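Local coordinates for protein Rubredoxin\:oxygen oxidoreductase (Desulfovibrio gigas, PDB 1E5D) that catalyses the four-electron reduction of one oxygen molecule to two water molecules, using a diiron centre and flavin mononucleotide, at residues Gln96-Lys108 and Trp119-Ser131. Sequence-based numbering, arbitrary orientation.
Sequences QPEKIFTSSLGQK and WPVQVVKHGETLS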
# COMPACT_ATOMS: atom_id res chain seq x y z
N GLN A 96 40.10 10.89 14.06
CA GLN A 96 41.29 10.07 13.82
C GLN A 96 41.42 9.08 14.97
O GLN A 96 42.38 9.06 15.73
CB GLN A 96 42.54 10.93 13.69
CG GLN A 96 42.44 12.15 12.81
CD GLN A 96 43.18 13.37 13.34
OE1 GLN A 96 44.38 13.55 13.10
NE2 GLN A 96 42.47 14.23 14.06
N PRO A 97 40.40 8.25 15.14
CA PRO A 97 40.35 7.41 16.34
C PRO A 97 41.42 6.34 16.32
O PRO A 97 41.83 5.84 15.27
CB PRO A 97 38.97 6.77 16.26
CG PRO A 97 38.67 6.74 14.79
CD PRO A 97 39.26 8.01 14.24
N GLU A 98 41.89 5.96 17.50
CA GLU A 98 42.87 4.89 17.58
C GLU A 98 42.19 3.56 17.29
O GLU A 98 42.71 2.65 16.66
CB GLU A 98 43.52 4.92 18.96
CG GLU A 98 44.00 3.58 19.48
CD GLU A 98 44.77 3.75 20.77
OE1 GLU A 98 44.65 4.83 21.39
OE2 GLU A 98 45.49 2.80 21.16
N LYS A 99 40.95 3.44 17.78
CA LYS A 99 40.28 2.17 17.56
C LYS A 99 38.77 2.32 17.38
O LYS A 99 38.07 3.11 18.00
CB LYS A 99 40.57 1.22 18.73
CG LYS A 99 41.70 0.25 18.45
CD LYS A 99 42.48 -0.08 19.71
CE LYS A 99 43.11 -1.47 19.61
NZ LYS A 99 43.05 -1.98 18.21
N ILE A 100 38.29 1.49 16.46
CA ILE A 100 36.86 1.40 16.22
C ILE A 100 36.38 0.05 16.74
O ILE A 100 36.82 -0.97 16.19
CB ILE A 100 36.51 1.51 14.73
CG1 ILE A 100 36.91 2.83 14.08
CG2 ILE A 100 35.02 1.24 14.53
CD1 ILE A 100 36.79 2.86 12.58
N PHE A 101 35.54 0.07 17.76
CA PHE A 101 35.01 -1.17 18.30
C PHE A 101 33.63 -1.51 17.74
O PHE A 101 32.73 -0.67 17.79
CB PHE A 101 34.94 -1.10 19.83
CG PHE A 101 36.34 -0.99 20.44
CD1 PHE A 101 37.10 -2.12 20.63
CD2 PHE A 101 36.84 0.25 20.79
CE1 PHE A 101 38.37 -2.02 21.17
CE2 PHE A 101 38.10 0.36 21.35
CZ PHE A 101 38.85 -0.78 21.53
N THR A 102 33.50 -2.73 17.23
CA THR A 102 32.23 -3.22 16.71
C THR A 102 32.11 -4.72 16.94
O THR A 102 33.08 -5.44 17.20
CB THR A 102 32.06 -2.91 15.21
OG1 THR A 102 30.69 -3.13 14.85
CG2 THR A 102 32.90 -3.84 14.36
N SER A 103 30.87 -5.22 16.85
CA SER A 103 30.69 -6.66 17.02
C SER A 103 31.28 -7.39 15.83
O SER A 103 31.60 -6.82 14.78
CB SER A 103 29.21 -7.01 17.18
OG SER A 103 28.53 -6.91 15.94
N SER A 104 31.42 -8.71 15.98
CA SER A 104 31.97 -9.46 14.85
C SER A 104 31.02 -9.36 13.67
O SER A 104 31.42 -9.11 12.53
CB SER A 104 32.21 -10.91 15.28
OG SER A 104 31.53 -11.80 14.42
N LEU A 105 29.73 -9.55 13.93
CA LEU A 105 28.76 -9.40 12.83
C LEU A 105 28.72 -7.93 12.42
O LEU A 105 28.54 -7.61 11.24
CB LEU A 105 27.39 -9.94 13.22
CG LEU A 105 27.33 -11.48 13.20
CD1 LEU A 105 26.03 -12.00 13.79
CD2 LEU A 105 27.52 -11.98 11.77
N GLY A 106 28.92 -7.03 13.38
CA GLY A 106 29.09 -5.63 13.02
C GLY A 106 30.23 -5.37 12.06
O GLY A 106 30.16 -4.55 11.14
N GLN A 107 31.37 -6.05 12.23
CA GLN A 107 32.46 -5.67 11.31
C GLN A 107 32.10 -6.14 9.90
O GLN A 107 32.46 -5.56 8.88
CB GLN A 107 33.78 -6.21 11.81
CG GLN A 107 34.37 -7.35 11.00
CD GLN A 107 35.32 -6.84 9.93
OE1 GLN A 107 36.21 -6.04 10.22
NE2 GLN A 107 35.11 -7.31 8.71
N LYS A 108 31.34 -7.24 9.89
CA LYS A 108 30.85 -7.78 8.63
C LYS A 108 30.00 -6.74 7.91
O LYS A 108 30.27 -6.33 6.78
CB LYS A 108 30.03 -9.05 8.89
CG LYS A 108 30.48 -10.30 8.17
CD LYS A 108 31.67 -10.97 8.83
CE LYS A 108 32.66 -11.48 7.80
NZ LYS A 108 33.93 -10.70 7.79
N TRP A 119 40.75 0.95 8.09
CA TRP A 119 40.15 1.40 9.33
C TRP A 119 40.61 0.54 10.50
O TRP A 119 40.65 -0.69 10.36
CB TRP A 119 38.62 1.35 9.25
CG TRP A 119 37.98 2.41 8.42
CD1 TRP A 119 38.58 3.36 7.65
CD2 TRP A 119 36.57 2.62 8.27
NE1 TRP A 119 37.64 4.15 7.03
CE2 TRP A 119 36.39 3.71 7.40
CE3 TRP A 119 35.44 1.99 8.80
CZ2 TRP A 119 35.13 4.19 7.04
CZ3 TRP A 119 34.19 2.47 8.44
CH2 TRP A 119 34.04 3.55 7.57
N PRO A 120 40.95 1.14 11.63
CA PRO A 120 41.39 0.34 12.78
C PRO A 120 40.20 -0.35 13.44
O PRO A 120 39.91 -0.12 14.62
CB PRO A 120 41.97 1.38 13.73
CG PRO A 120 41.24 2.64 13.39
CD PRO A 120 40.94 2.57 11.92
N VAL A 121 39.53 -1.21 12.68
CA VAL A 121 38.41 -1.97 13.23
C VAL A 121 38.93 -3.09 14.13
O VAL A 121 39.87 -3.80 13.80
CB VAL A 121 37.54 -2.55 12.11
CG1 VAL A 121 36.41 -3.40 12.68
CG2 VAL A 121 36.99 -1.43 11.24
N GLN A 122 38.30 -3.24 15.29
CA GLN A 122 38.66 -4.30 16.21
C GLN A 122 37.37 -4.91 16.75
O GLN A 122 36.56 -4.23 17.36
CB GLN A 122 39.52 -3.79 17.37
CG GLN A 122 40.51 -4.81 17.89
CD GLN A 122 40.48 -5.01 19.39
OE1 GLN A 122 41.19 -4.34 20.13
NE2 GLN A 122 39.65 -5.94 19.85
N VAL A 123 37.20 -6.20 16.48
CA VAL A 123 36.02 -6.94 16.88
C VAL A 123 36.01 -7.25 18.37
O VAL A 123 36.98 -7.80 18.89
CB VAL A 123 35.95 -8.27 16.10
CG1 VAL A 123 34.91 -9.21 16.69
CG2 VAL A 123 35.69 -7.97 14.63
N VAL A 124 34.91 -6.91 19.04
CA VAL A 124 34.74 -7.31 20.44
C VAL A 124 33.78 -8.49 20.51
O VAL A 124 32.97 -8.69 19.61
CB VAL A 124 34.25 -6.16 21.33
CG1 VAL A 124 35.35 -5.12 21.47
CG2 VAL A 124 32.99 -5.53 20.77
N LYS A 125 33.91 -9.28 21.56
CA LYS A 125 33.22 -10.55 21.75
C LYS A 125 32.19 -10.45 22.86
O LYS A 125 32.29 -9.58 23.74
CB LYS A 125 34.25 -11.63 22.07
CG LYS A 125 34.20 -12.90 21.24
CD LYS A 125 35.51 -13.67 21.36
CE LYS A 125 35.46 -14.68 22.50
NZ LYS A 125 35.58 -16.08 22.00
N HIS A 126 31.18 -11.31 22.82
CA HIS A 126 30.13 -11.22 23.84
C HIS A 126 30.75 -11.37 25.23
O HIS A 126 31.43 -12.35 25.52
CB HIS A 126 29.05 -12.27 23.59
CG HIS A 126 27.99 -12.31 24.65
ND1 HIS A 126 27.02 -11.34 24.79
CD2 HIS A 126 27.74 -13.21 25.64
CE1 HIS A 126 26.23 -11.64 25.80
NE2 HIS A 126 26.65 -12.77 26.34
N GLY A 127 30.54 -10.38 26.10
CA GLY A 127 31.07 -10.48 27.45
C GLY A 127 32.44 -9.86 27.59
O GLY A 127 32.95 -9.64 28.69
N GLU A 128 33.09 -9.55 26.47
CA GLU A 128 34.42 -8.94 26.58
C GLU A 128 34.33 -7.60 27.29
O GLU A 128 33.32 -6.90 27.19
CB GLU A 128 35.05 -8.80 25.20
CG GLU A 128 36.38 -8.09 25.08
CD GLU A 128 37.00 -8.36 23.71
OE1 GLU A 128 36.70 -9.43 23.14
OE2 GLU A 128 37.77 -7.53 23.19
N THR A 129 35.40 -7.27 28.00
CA THR A 129 35.51 -5.96 28.63
C THR A 129 36.65 -5.17 27.98
O THR A 129 37.50 -5.72 27.29
CB THR A 129 35.80 -6.01 30.13
OG1 THR A 129 36.95 -6.84 30.34
CG2 THR A 129 34.62 -6.61 30.88
N LEU A 130 36.61 -3.88 28.25
CA LEU A 130 37.56 -2.93 27.69
C LEU A 130 37.81 -1.81 28.70
O LEU A 130 36.87 -1.14 29.15
CB LEU A 130 37.03 -2.36 26.38
CG LEU A 130 37.85 -1.25 25.73
CD1 LEU A 130 39.11 -1.83 25.10
CD2 LEU A 130 37.04 -0.49 24.69
N SER A 131 39.07 -1.65 29.05
CA SER A 131 39.50 -0.55 29.91
C SER A 131 39.49 0.75 29.13
O SER A 131 40.06 0.82 28.04
CB SER A 131 40.90 -0.82 30.47
OG SER A 131 41.32 0.19 31.37
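Ile100 and Thr102 hold the neighbouring strand through their backbones, a clear example of parallel pairing at the edge of a beta sheet. Ile100 N donates to Pro120 O (2.9 Å), and Ile100 O in turn accepts Gln122 N (2.9 Å) almost in line with the carbonyl. The pattern repeats two residues on: Thr102 N reaches Gln122 O weakly, at 3.4 Å, whereas Val124 N binds Thr102 O more closely, at 3.0 Å. Each of these two residues thus bonds to the neighbours on either side of its partner, Val121 for Ile100 and Val123 for Thr102, the hallmark of parallel pairing. Pro120, centre of an inverse gamma turn, leads into the second strand.

Side chains alternate between the two faces. Phe101 shares one with Gln122, whose amide lies alongside the ring with its plane turned 74° from it, while Lys99 crosses the same amide, its CE 3.5 Å from Gln122 OE1. Leu130 arrives from the opposite direction and sets CD2 over a face of the Phe101 ring, a CH-pi contact 3.8 Å from the centroid. With CG anti to the backbone N (chi1 174°), Leu130 extends both methyls to this ring; Val124 CG1 meets Phe101 CD1 at 3.6 Å. On the other face, Thr102 CG2 touches Val121 CG1, and Gln107 lays its CB against Val123 CG2 (3.8 Å). Ser103 OG caps the helix by accepting Gly106 N.

This is a right-handed beta-alpha-beta crossover of the metallo-beta-lactamase fold: helix 104-114 links the strands and covers the Ile100, Thr102 and Val121 side with Met110. Strand 74-77 flanks 99-103 on its other edge, where Thr102 OG1 bonds to Ile77 O, and 121-124 is outermost in its sheet within the chain. Beyond Phe101, Leu130 belongs to the second sheet and packs on strand 136-141, so its contact with the ring bridges the two sheets of the sandwich.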